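Local coordinates for core protein VP4 (Bluetongue virus, PDB 2JHP), which forms part of the inner capsid and works as an RNA-capping enzyme, holding S-adenosyl-L-homocysteine and guanine in separate pockets, at residues A129-S135 with L147-G152; E136-N141 with K384-E388; L140-R146 with Y188-E192. All blocks are in the same frame, centred on the assembly; numbering follows the deposited sequence.

From the N terminus, the chain runs through 129-135, turns into helix 137-141 and comes back in 147-152, so interaction 1 closes a short beta-alpha-beta crossover of eleven intervening residues. Interactions 2 and 3 both start from that crossover helix and the turn after it, and both cross interaction 1. Interaction 3 reaches forward to 188-192. Interaction 2 spans much further, to 384-388, and so encloses interaction 3. Between 188-192 and 384-388 lies a second sheet of the same strand order, 192-196 to 335-341, which the chain inserts before returning to the first. The crossover helix thus meets both the entry to and the return from that insert, with Leu140 and Asn141 shared.

Interaction 1: A129-S135 with L147-G152; sequences AIEFHGS and LHKIYG. With SAH (S-adenosyl-L-homocysteine), chain B.
Phe132 and Ile150 sit side by side on the same face of two parallel strands, the tight part of the contact. Ile150 CD1 presses obliquely on Phe132 CD1, 3.7 Å away, Ser135 packs on Ile150 CG2, and Thr139 of the crossover helix covers both Phe132 and Ile150. The buried His148 joins them, with ND1 beside Phe132 CE1 and in a weak bond to Ala129 O. The backbones pair as parallel strands do: Lys149 N gives to Ile130 O at 2.8 Å, and Phe132 N to Lys149 O at 2.9 Å. Tyr151 N then continues the pattern onto Phe132 O.

On the other face Tyr151 runs alongside His133, the rings nearly parallel (19°) but slid apart, so that Tyr151 CD1 lies over one face of the imidazole, 3.4 Å from His133 CE1. Glu131 fixes the imidazole's rotation, since its OE1 accepts from His133 NE2 at 3.0 Å, close to the ring plane. CG of Tyr151 stands anti to its own carbonyl carbon (chi1 -52°), which sends the ring back along the sheet to Glu131.

Packing is looser at the start of the strands, where Ile130 and the partly exposed Lys149 lie side by side with CG2 and CG 3.8 Å apart and Leu147 is exposed.

At the C-terminal end Tyr151 O is gripped twice, by Ser135 N and by Ser135 OG at 2.7 Å. This ties down the turn after the first strand, which the strand order suggests is the methyl-donor loop of class I methyltransferases. Next to it, Gly134 O accepts from the amino N of S-adenosyl-L-homocysteine, 2.9 Å away. Pinning the turn would help fix that carbonyl's position.

Interaction 2: E136-N141 with K384-E388; sequences EAETLN and KRLFE. With SAH (S-adenosyl-L-homocysteine), chain B; GUN (guanine), chain D.
Glu388 reaches across to the start of helix 137-141 and takes the N-H of Ala137 on OE2, at 2.9 Å in a nearly straight bond. Its chain is extended beyond CG, and OE2 is met here on the anti side. NZ of Lys384, one turn earlier, reaches Glu388 OE2 from the syn side at 3.2 Å. The lysine is nearly straight until a final bend (chi4 -72°) swings NZ into place, where it also meets Glu136 OE1 in a weak salt bridge of 3.4 Å. One ammonium group between two carboxylates would offset much of their mutual repulsion. Glu136, the N-cap residue, is extended too and sends OE2 the other way, to O3' of S-adenosyl-L-homocysteine at 2.7 Å.

Phe387 points CG anti to its backbone N (chi1 -168°), laying the ring between ligand and helix. Guanine covers one face with N1 over the ring centre, while Leu140 CD1 approaches the opposite face off-centre, 4.1 Å from the centroid, in a CH-pi contact. Ala137 CB sits at the ring edge. Asn141 adds a bond to the guanine, ND2 giving to N7 at 3.2 Å; Arg214 and Asp184 supply others.

The helix segments run at 60° to each other, with the guanine pocket on one side and S-adenosyl-L-homocysteine on the other. Arg214 of helix 212-216 touches Asn141 and Phe387, and Leu140 rests on Ile150 of strand 149-152.

Interaction 3: L140-R146 with Y188-E192; sequences LNDANPR and YSAEE. With GUN (guanine), chain D.
Tyr188 pushes its ring between Leu140 and Pro145, and apolar packing makes up most of this contact. Leu140 CD2 comes from one side of the ring plane, 3.4 Å from Tyr188 CZ. On the other side, Pro145 CB lies 3.8 Å from the same CZ, approaching obliquely. With chi1 at 171° the tyrosine ring swings away from its own N and across the turn, until its OH stands by Ala143 CB at 3.7 Å. Ser189 CB adds a looser touch on Pro145.

Of the polar approaches, Leu140 O lies near the ring plane at the tyrosine edge, 3.3 Å from CE1. Inside the turn, Asn144 OD1 accepts from Arg146 N at 3.1 Å, an Asx turn that shapes the chain around Pro145.

The charged pair is at the exposed end. Arg146 NH1 is 3.6 Å from Glu191 OE1, a long salt bridge with the two flat groups 55° apart. Glu191 is held more firmly through OE2, which takes bonds from Glu259 N and His347 NE2.

With no hydrogen bond between the two segments, the turn after helix 137-141 is joined to the loop before strand 192-196 mainly by the fit around one tyrosine, and the long ion pair at the rim probably adds little.

Interaction 1: A129-S135 with L147-G152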
loop_
_atom_site.group_PDB
_atom_site.type_symbol
_atom_site.label_atom_id
_atom_site.label_comp_id
_atom_site.label_asym_id
_atom_site.label_seq_id
_atom_site.Cartn_x
_atom_site.Cartn_y
_atom_site.Cartn_z
ATOM N N ALA A 129 6.030 8.562 -9.569
ATOM C CA ALA A 129 4.707 8.621 -10.213
ATOM C C ALA A 129 3.812 9.783 -9.788
ATOM O O ALA A 129 3.969 10.346 -8.704
ATOM C CB ALA A 129 3.963 7.275 -10.071
ATOM N N ILE A 130 2.888 10.145 -10.674
ATOM C CA ILE A 130 1.832 11.099 -10.363
ATOM C C ILE A 130 0.549 10.336 -10.009
ATOM O O ILE A 130 -0.065 10.619 -8.992
ATOM C CB ILE A 130 1.607 12.156 -11.514
ATOM C CG1 ILE A 130 2.611 13.318 -11.418
ATOM C CG2 ILE A 130 0.208 12.745 -11.477
ATOM C CD1 ILE A 130 4.010 12.956 -11.813
ATOM N N GLU A 131 0.170 9.361 -10.835
ATOM C CA GLU A 131 -1.091 8.630 -10.664
ATOM C C GLU A 131 -0.958 7.363 -9.799
ATOM O O GLU A 131 -0.005 6.583 -9.969
ATOM C CB GLU A 131 -1.670 8.237 -12.024
ATOM C CG GLU A 131 -2.008 9.385 -12.954
ATOM C CD GLU A 131 -2.979 8.983 -14.052
ATOM O OE1 GLU A 131 -3.235 7.774 -14.215
ATOM O OE2 GLU A 131 -3.496 9.873 -14.751
ATOM N N PHE A 132 -1.915 7.168 -8.883
ATOM C CA PHE A 132 -1.991 5.961 -8.049
ATOM C C PHE A 132 -3.347 5.292 -8.166
ATOM O O PHE A 132 -4.377 5.913 -7.905
ATOM C CB PHE A 132 -1.682 6.272 -6.599
ATOM C CG PHE A 132 -0.263 6.602 -6.371
ATOM C CD1 PHE A 132 0.251 7.836 -6.776
ATOM C CD2 PHE A 132 0.588 5.678 -5.769
ATOM C CE1 PHE A 132 1.590 8.146 -6.574
ATOM C CE2 PHE A 132 1.933 5.975 -5.564
ATOM C CZ PHE A 132 2.434 7.211 -5.969
ATOM N N HIS A 133 -3.344 4.026 -8.577
ATOM C CA HIS A 133 -4.587 3.279 -8.733
ATOM C C HIS A 133 -4.783 2.204 -7.661
ATOM O O HIS A 133 -3.830 1.791 -7.000
ATOM C CB HIS A 133 -4.697 2.732 -10.153
ATOM C CG HIS A 133 -4.730 3.808 -11.196
ATOM N ND1 HIS A 133 -5.907 4.332 -11.689
ATOM C CD2 HIS A 133 -3.732 4.487 -11.810
ATOM C CE1 HIS A 133 -5.632 5.276 -12.572
ATOM N NE2 HIS A 133 -4.320 5.389 -12.664
ATOM N N GLY A 134 -6.041 1.797 -7.481
ATOM C CA GLY A 134 -6.469 0.887 -6.413
ATOM C C GLY A 134 -6.168 1.436 -5.025
ATOM O O GLY A 134 -5.805 0.684 -4.117
ATOM N N SER A 135 -6.313 2.746 -4.857
ATOM C CA SER A 135 -5.777 3.397 -3.660
ATOM C C SER A 135 -6.760 3.317 -2.534
ATOM O O SER A 135 -7.936 3.116 -2.760
ATOM C CB SER A 135 -5.424 4.866 -3.923
ATOM O OG SER A 135 -4.485 5.007 -4.972
ATOM N N LEU A 147 0.312 17.329 -5.981
ATOM C CA LEU A 147 1.079 16.726 -7.060
ATOM C C LEU A 147 0.505 15.381 -7.496
ATOM O O LEU A 147 0.158 15.196 -8.660
ATOM C CB LEU A 147 2.520 16.524 -6.622
ATOM C CG LEU A 147 3.507 16.058 -7.702
ATOM C CD1 LEU A 147 3.930 17.219 -8.563
ATOM C CD2 LEU A 147 4.707 15.444 -7.038
ATOM N N HIS A 148 0.424 14.441 -6.557
ATOM C CA HIS A 148 -0.103 13.112 -6.829
ATOM C C HIS A 148 -1.613 13.137 -7.069
ATOM O O HIS A 148 -2.332 13.933 -6.472
ATOM C CB HIS A 148 0.224 12.159 -5.680
ATOM C CG HIS A 148 1.671 12.156 -5.289
ATOM N ND1 HIS A 148 2.606 11.340 -5.891
ATOM C CD2 HIS A 148 2.344 12.876 -4.358
ATOM C CE1 HIS A 148 3.787 11.555 -5.342
ATOM N NE2 HIS A 148 3.657 12.483 -4.413
ATOM N N LYS A 149 -2.059 12.260 -7.966
ATOM C CA LYS A 149 -3.464 12.028 -8.270
ATOM C C LYS A 149 -3.797 10.616 -7.801
ATOM O O LYS A 149 -3.224 9.636 -8.290
ATOM C CB LYS A 149 -3.722 12.163 -9.777
ATOM C CG LYS A 149 -3.321 13.514 -10.402
ATOM C CD LYS A 149 -4.170 14.661 -9.880
ATOM C CE LYS A 149 -3.526 16.008 -10.182
ATOM N NZ LYS A 149 -4.016 17.082 -9.261
ATOM N N ILE A 150 -4.702 10.522 -6.826
ATOM C CA ILE A 150 -4.996 9.262 -6.149
ATOM C C ILE A 150 -6.359 8.701 -6.562
ATOM O O ILE A 150 -7.404 9.293 -6.266
ATOM C CB ILE A 150 -4.943 9.427 -4.607
ATOM C CG1 ILE A 150 -3.615 10.051 -4.132
ATOM C CG2 ILE A 150 -5.262 8.112 -3.909
ATOM C CD1 ILE A 150 -2.317 9.392 -4.644
ATOM N N TYR A 151 -6.322 7.557 -7.243
ATOM C CA TYR A 151 -7.509 6.857 -7.720
ATOM C C TYR A 151 -7.685 5.505 -7.057
ATOM O O TYR A 151 -6.746 4.917 -6.504
ATOM C CB TYR A 151 -7.425 6.606 -9.219
ATOM C CG TYR A 151 -7.131 7.823 -10.068
ATOM C CD1 TYR A 151 -5.857 8.029 -10.616
ATOM C CD2 TYR A 151 -8.122 8.762 -10.355
ATOM C CE1 TYR A 151 -5.583 9.140 -11.415
ATOM C CE2 TYR A 151 -7.834 9.880 -11.162
ATOM C CZ TYR A 151 -6.573 10.050 -11.673
ATOM O OH TYR A 151 -6.329 11.143 -12.445
ATOM N N GLY A 152 -8.907 5.002 -7.155
ATOM C CA GLY A 152 -9.284 3.721 -6.568
ATOM C C GLY A 152 -10.772 3.465 -6.686
ATOM O O GLY A 152 -11.507 4.228 -7.328
HETATM N N SAH B . -2.968 0.271 -3.601
HETATM C CA SAH B . -2.968 0.354 -2.107
HETATM C CB SAH B . -4.075 -0.448 -1.414
HETATM C CG SAH B . -4.676 -1.664 -2.093
HETATM S SD SAH B . -6.174 -2.199 -1.222
HETATM C C SAH B . -1.611 0.039 -1.499
HETATM O O SAH B . -0.579 0.479 -2.013
HETATM O OXT SAH B . -1.514 -0.626 -0.468
HETATM C "C5'" SAH B . -6.938 -2.650 -2.806
HETATM C "C4'" SAH B . -7.967 -1.638 -3.279
HETATM O "O4'" SAH B . -8.000 -1.579 -4.691
HETATM C "C3'" SAH B . -9.380 -1.979 -2.812
HETATM O "O3'" SAH B . -9.975 -0.760 -2.397
HETATM C "C2'" SAH B . -10.082 -2.479 -4.065
HETATM O "O2'" SAH B . -11.446 -2.151 -4.099
HETATM C "C1'" SAH B . -9.335 -1.723 -5.163
HETATM N N9 SAH B . -9.408 -2.392 -6.482
HETATM C C8 SAH B . -9.386 -3.743 -6.740
HETATM N N7 SAH B . -9.480 -3.931 -8.081
HETATM C C5 SAH B . -9.562 -2.722 -8.686
HETATM C C6 SAH B . -9.666 -2.330 -10.023
HETATM N N6 SAH B . -9.700 -3.244 -10.991
HETATM N N1 SAH B . -9.721 -0.987 -10.348
HETATM C C2 SAH B . -9.674 -0.032 -9.347
HETATM N N3 SAH B . -9.571 -0.416 -8.021
HETATM C C4 SAH B . -9.517 -1.740 -7.690
#

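Interaction 2: E136-N141 with K384-E388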
loop_
_atom_site.group_PDB
_atom_site.type_symbol
_atom_site.label_atom_id
_atom_site.label_comp_id
_atom_site.label_asym_id
_atom_site.label_seq_id
_atom_site.Cartn_x
_atom_site.Cartn_y
_atom_site.Cartn_z
ATOM N N GLU A 136 -6.253 3.472 -1.318
ATOM C CA GLU A 136 -7.075 3.594 -0.119
ATOM C C GLU A 136 -6.336 4.504 0.835
ATOM O O GLU A 136 -5.331 5.106 0.445
ATOM C CB GLU A 136 -7.313 2.235 0.506
ATOM C CG GLU A 136 -8.424 1.458 -0.108
ATOM C CD GLU A 136 -8.683 0.213 0.671
ATOM O OE1 GLU A 136 -8.106 0.064 1.765
ATOM O OE2 GLU A 136 -9.460 -0.627 0.219
ATOM N N ALA A 137 -6.822 4.617 2.073
ATOM C CA ALA A 137 -6.259 5.564 3.055
ATOM C C ALA A 137 -4.730 5.559 3.165
ATOM O O ALA A 137 -4.139 6.617 3.361
ATOM C CB ALA A 137 -6.890 5.375 4.425
ATOM N N GLU A 138 -4.100 4.387 3.025
ATOM C CA GLU A 138 -2.622 4.294 3.080
ATOM C C GLU A 138 -1.907 5.164 2.032
ATOM O O GLU A 138 -0.824 5.691 2.294
ATOM C CB GLU A 138 -2.132 2.846 2.978
ATOM C CG GLU A 138 -1.950 2.342 1.552
ATOM C CD GLU A 138 -3.273 2.112 0.851
ATOM O OE1 GLU A 138 -4.073 1.309 1.368
ATOM O OE2 GLU A 138 -3.518 2.724 -0.207
ATOM N N THR A 139 -2.522 5.316 0.860
ATOM C CA THR A 139 -1.934 6.119 -0.198
ATOM C C THR A 139 -2.167 7.604 0.042
ATOM O O THR A 139 -1.228 8.396 -0.050
ATOM C CB THR A 139 -2.428 5.702 -1.589
ATOM O OG1 THR A 139 -2.207 4.301 -1.754
ATOM C CG2 THR A 139 -1.644 6.440 -2.671
ATOM N N LEU A 140 -3.407 7.967 0.362
ATOM C CA LEU A 140 -3.755 9.346 0.714
ATOM C C LEU A 140 -2.844 9.888 1.815
ATOM O O LEU A 140 -2.313 10.996 1.709
ATOM C CB LEU A 140 -5.223 9.442 1.163
ATOM C CG LEU A 140 -6.331 9.229 0.137
ATOM C CD1 LEU A 140 -7.666 9.257 0.809
ATOM C CD2 LEU A 140 -6.281 10.319 -0.937
ATOM N N ASN A 141 -2.663 9.091 2.861
ATOM C CA ASN A 141 -1.826 9.455 4.001
ATOM C C ASN A 141 -0.399 9.891 3.682
ATOM O O ASN A 141 0.150 10.736 4.382
ATOM C CB ASN A 141 -1.789 8.313 5.013
ATOM C CG ASN A 141 -3.016 8.268 5.871
ATOM O OD1 ASN A 141 -3.857 9.166 5.822
ATOM N ND2 ASN A 141 -3.138 7.217 6.664
ATOM N N LYS A 384 -12.495 5.724 8.211
ATOM C CA LYS A 384 -11.679 5.321 7.066
ATOM C C LYS A 384 -12.411 5.520 5.746
ATOM O O LYS A 384 -11.929 6.234 4.863
ATOM C CB LYS A 384 -11.223 3.858 7.208
ATOM C CG LYS A 384 -10.070 3.450 6.287
ATOM C CD LYS A 384 -9.441 2.135 6.742
ATOM C CE LYS A 384 -8.777 1.366 5.597
ATOM N NZ LYS A 384 -9.782 0.772 4.655
ATOM N N ARG A 385 -13.584 4.896 5.647
ATOM C CA ARG A 385 -14.419 4.890 4.451
ATOM C C ARG A 385 -14.921 6.265 4.003
ATOM O O ARG A 385 -15.101 6.500 2.807
ATOM C CB ARG A 385 -15.626 3.989 4.668
ATOM C CG ARG A 385 -15.346 2.517 4.558
ATOM C CD ARG A 385 -16.649 1.817 4.258
ATOM N NE ARG A 385 -16.739 0.482 4.841
ATOM C CZ ARG A 385 -17.876 -0.197 4.951
ATOM N NH1 ARG A 385 -19.014 0.345 4.519
ATOM N NH2 ARG A 385 -17.877 -1.408 5.492
ATOM N N LEU A 386 -15.182 7.154 4.958
ATOM C CA LEU A 386 -15.570 8.516 4.636
ATOM C C LEU A 386 -14.365 9.213 3.987
ATOM O O LEU A 386 -14.458 9.767 2.899
ATOM C CB LEU A 386 -16.041 9.265 5.897
ATOM C CG LEU A 386 -17.385 8.928 6.560
ATOM C CD1 LEU A 386 -17.525 9.624 7.912
ATOM C CD2 LEU A 386 -18.564 9.311 5.680
ATOM N N PHE A 387 -13.236 9.157 4.672
ATOM C CA PHE A 387 -11.986 9.699 4.190
ATOM C C PHE A 387 -11.715 9.303 2.741
ATOM O O PHE A 387 -11.491 10.169 1.895
ATOM C CB PHE A 387 -10.843 9.206 5.091
ATOM C CG PHE A 387 -9.541 9.912 4.866
ATOM C CD1 PHE A 387 -9.466 11.292 4.940
ATOM C CD2 PHE A 387 -8.381 9.188 4.616
ATOM C CE1 PHE A 387 -8.271 11.945 4.748
ATOM C CE2 PHE A 387 -7.164 9.831 4.439
ATOM C CZ PHE A 387 -7.108 11.216 4.506
ATOM N N GLU A 388 -11.748 7.996 2.470
ATOM C CA GLU A 388 -11.453 7.451 1.144
ATOM C C GLU A 388 -12.484 7.861 0.096
ATOM O O GLU A 388 -12.160 8.049 -1.082
ATOM C CB GLU A 388 -11.382 5.931 1.202
ATOM C CG GLU A 388 -10.201 5.378 2.020
ATOM C CD GLU A 388 -10.345 3.896 2.382
ATOM O OE1 GLU A 388 -11.460 3.336 2.237
ATOM O OE2 GLU A 388 -9.334 3.290 2.812
HETATM N N SAH B . -2.968 0.271 -3.601
HETATM C CA SAH B . -2.968 0.354 -2.107
HETATM C CB SAH B . -4.075 -0.448 -1.414
HETATM C CG SAH B . -4.676 -1.664 -2.093
HETATM S SD SAH B . -6.174 -2.199 -1.222
HETATM C C SAH B . -1.611 0.039 -1.499
HETATM O O SAH B . -0.579 0.479 -2.013
HETATM O OXT SAH B . -1.514 -0.626 -0.468
HETATM C "C5'" SAH B . -6.938 -2.650 -2.806
HETATM C "C4'" SAH B . -7.967 -1.638 -3.279
HETATM O "O4'" SAH B . -8.000 -1.579 -4.691
HETATM C "C3'" SAH B . -9.380 -1.979 -2.812
HETATM O "O3'" SAH B . -9.975 -0.760 -2.397
HETATM C "C2'" SAH B . -10.082 -2.479 -4.065
HETATM O "O2'" SAH B . -11.446 -2.151 -4.099
HETATM C "C1'" SAH B . -9.335 -1.723 -5.163
HETATM N N9 SAH B . -9.408 -2.392 -6.482
HETATM C C8 SAH B . -9.386 -3.743 -6.740
HETATM N N7 SAH B . -9.480 -3.931 -8.081
HETATM C C5 SAH B . -9.562 -2.722 -8.686
HETATM C C6 SAH B . -9.666 -2.330 -10.023
HETATM N N6 SAH B . -9.700 -3.244 -10.991
HETATM N N1 SAH B . -9.721 -0.987 -10.348
HETATM C C2 SAH B . -9.674 -0.032 -9.347
HETATM N N3 SAH B . -9.571 -0.416 -8.021
HETATM C C4 SAH B . -9.517 -1.740 -7.690
HETATM N N9 GUN D . -7.916 5.944 8.509
HETATM C C8 GUN D . -6.619 5.715 8.283
HETATM N N7 GUN D . -5.980 6.877 8.137
HETATM C C5 GUN D . -6.870 7.853 8.275
HETATM C C6 GUN D . -6.761 9.240 8.223
HETATM O O6 GUN D . -5.672 9.776 8.014
HETATM N N1 GUN D . -7.922 10.008 8.419
HETATM C C2 GUN D . -9.145 9.335 8.652
HETATM N N2 GUN D . -10.252 10.031 8.832
HETATM N N3 GUN D . -9.215 7.992 8.701
HETATM C C4 GUN D . -8.107 7.254 8.517
HETATM O O HOH W 1 -12.010 1.175 1.036
#

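Interaction 3: L140-R146 with Y188-E192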
loop_
_atom_site.group_PDB
_atom_site.type_symbol
_atom_site.label_atom_id
_atom_site.label_comp_id
_atom_site.label_asym_id
_atom_site.label_seq_id
_atom_site.Cartn_x
_atom_site.Cartn_y
_atom_site.Cartn_z
ATOM N N LEU A 140 -3.407 7.967 0.362
ATOM C CA LEU A 140 -3.755 9.346 0.714
ATOM C C LEU A 140 -2.844 9.888 1.815
ATOM O O LEU A 140 -2.313 10.996 1.709
ATOM C CB LEU A 140 -5.223 9.442 1.163
ATOM C CG LEU A 140 -6.331 9.229 0.137
ATOM C CD1 LEU A 140 -7.666 9.257 0.809
ATOM C CD2 LEU A 140 -6.281 10.319 -0.937
ATOM N N ASN A 141 -2.663 9.091 2.861
ATOM C CA ASN A 141 -1.826 9.455 4.001
ATOM C C ASN A 141 -0.399 9.891 3.682
ATOM O O ASN A 141 0.150 10.736 4.382
ATOM C CB ASN A 141 -1.789 8.313 5.013
ATOM C CG ASN A 141 -3.016 8.268 5.871
ATOM O OD1 ASN A 141 -3.857 9.166 5.822
ATOM N ND2 ASN A 141 -3.138 7.217 6.664
ATOM N N ASP A 142 0.203 9.325 2.642
ATOM C CA ASP A 142 1.579 9.680 2.308
ATOM C C ASP A 142 1.708 10.503 1.020
ATOM O O ASP A 142 2.814 10.697 0.511
ATOM C CB ASP A 142 2.461 8.425 2.264
ATOM C CG ASP A 142 2.529 7.699 3.602
ATOM O OD1 ASP A 142 2.738 8.360 4.632
ATOM O OD2 ASP A 142 2.374 6.456 3.632
ATOM N N ALA A 143 0.579 11.002 0.515
ATOM C CA ALA A 143 0.525 11.688 -0.787
ATOM C C ALA A 143 0.551 13.196 -0.663
ATOM O O ALA A 143 -0.076 13.755 0.235
ATOM C CB ALA A 143 -0.716 11.264 -1.570
ATOM N N ASN A 144 1.275 13.844 -1.572
ATOM C CA ASN A 144 1.242 15.295 -1.729
ATOM C C ASN A 144 0.047 15.621 -2.597
ATOM O O ASN A 144 0.082 15.405 -3.798
ATOM C CB ASN A 144 2.531 15.772 -2.393
ATOM C CG ASN A 144 2.551 17.283 -2.645
ATOM O OD1 ASN A 144 1.554 17.996 -2.434
ATOM N ND2 ASN A 144 3.701 17.775 -3.103
ATOM N N PRO A 145 -1.042 16.107 -1.984
ATOM C CA PRO A 145 -2.298 16.217 -2.743
ATOM C C PRO A 145 -2.225 17.250 -3.856
ATOM O O PRO A 145 -3.109 17.300 -4.711
ATOM C CB PRO A 145 -3.322 16.627 -1.679
ATOM C CG PRO A 145 -2.529 17.227 -0.581
ATOM C CD PRO A 145 -1.194 16.552 -0.583
ATOM N N ARG A 146 -1.161 18.053 -3.836
ATOM C CA ARG A 146 -0.931 19.092 -4.834
ATOM C C ARG A 146 -0.134 18.581 -6.039
ATOM O O ARG A 146 0.071 19.314 -7.004
ATOM C CB ARG A 146 -0.210 20.290 -4.200
ATOM C CG ARG A 146 -1.085 21.189 -3.333
ATOM C CD ARG A 146 -0.330 22.448 -2.893
ATOM N NE ARG A 146 0.468 23.034 -3.981
ATOM C CZ ARG A 146 0.109 24.083 -4.728
ATOM N NH1 ARG A 146 -1.049 24.709 -4.528
ATOM N NH2 ARG A 146 0.922 24.508 -5.687
ATOM N N TYR A 188 -7.983 17.057 4.086
ATOM C CA TYR A 188 -6.989 16.348 3.249
ATOM C C TYR A 188 -6.245 17.237 2.230
ATOM O O TYR A 188 -5.027 17.260 2.214
ATOM C CB TYR A 188 -7.600 15.124 2.547
ATOM C CG TYR A 188 -6.667 14.520 1.522
ATOM C CD1 TYR A 188 -5.476 13.867 1.915
ATOM C CD2 TYR A 188 -6.943 14.612 0.160
ATOM C CE1 TYR A 188 -4.611 13.323 0.996
ATOM C CE2 TYR A 188 -6.063 14.063 -0.777
ATOM C CZ TYR A 188 -4.904 13.424 -0.336
ATOM O OH TYR A 188 -4.031 12.870 -1.242
ATOM N N SER A 189 -6.993 17.931 1.376
ATOM C CA SER A 189 -6.411 18.717 0.279
ATOM C C SER A 189 -6.621 20.216 0.397
ATOM O O SER A 189 -6.017 20.977 -0.353
ATOM C CB SER A 189 -6.893 18.227 -1.106
ATOM O OG SER A 189 -8.257 18.533 -1.342
ATOM N N ALA A 190 -7.469 20.639 1.334
ATOM C CA ALA A 190 -7.726 22.066 1.553
ATOM C C ALA A 190 -6.493 22.770 2.123
ATOM O O ALA A 190 -5.918 22.300 3.105
ATOM C CB ALA A 190 -8.910 22.254 2.476
ATOM N N GLU A 191 -6.099 23.883 1.499
ATOM C CA GLU A 191 -5.024 24.740 2.017
ATOM C C GLU A 191 -5.539 25.715 3.057
ATOM O O GLU A 191 -4.769 26.224 3.872
ATOM C CB GLU A 191 -4.377 25.555 0.906
ATOM C CG GLU A 191 -3.823 24.735 -0.238
ATOM C CD GLU A 191 -3.775 25.534 -1.519
ATOM O OE1 GLU A 191 -2.772 26.251 -1.740
ATOM O OE2 GLU A 191 -4.752 25.446 -2.295
ATOM N N GLU A 192 -6.839 25.988 3.022
ATOM C CA GLU A 192 -7.420 27.009 3.875
ATOM C C GLU A 192 -8.794 26.564 4.344
ATOM O O GLU A 192 -9.651 26.213 3.534
ATOM C CB GLU A 192 -7.501 28.328 3.110
ATOM C CG GLU A 192 -8.012 29.529 3.885
ATOM C CD GLU A 192 -8.157 30.755 2.986
ATOM O OE1 GLU A 192 -9.281 31.293 2.871
ATOM O OE2 GLU A 192 -7.145 31.169 2.375
HETATM N N9 GUN D . -7.916 5.944 8.509
HETATM C C8 GUN D . -6.619 5.715 8.283
HETATM N N7 GUN D . -5.980 6.877 8.137
HETATM C C5 GUN D . -6.870 7.853 8.275
HETATM C C6 GUN D . -6.761 9.240 8.223
HETATM O O6 GUN D . -5.672 9.776 8.014
HETATM N N1 GUN D . -7.922 10.008 8.419
HETATM C C2 GUN D . -9.145 9.335 8.652
HETATM N N2 GUN D . -10.252 10.031 8.832
HETATM N N3 GUN D . -9.215 7.992 8.701
HETATM C C4 GUN D . -8.107 7.254 8.517
#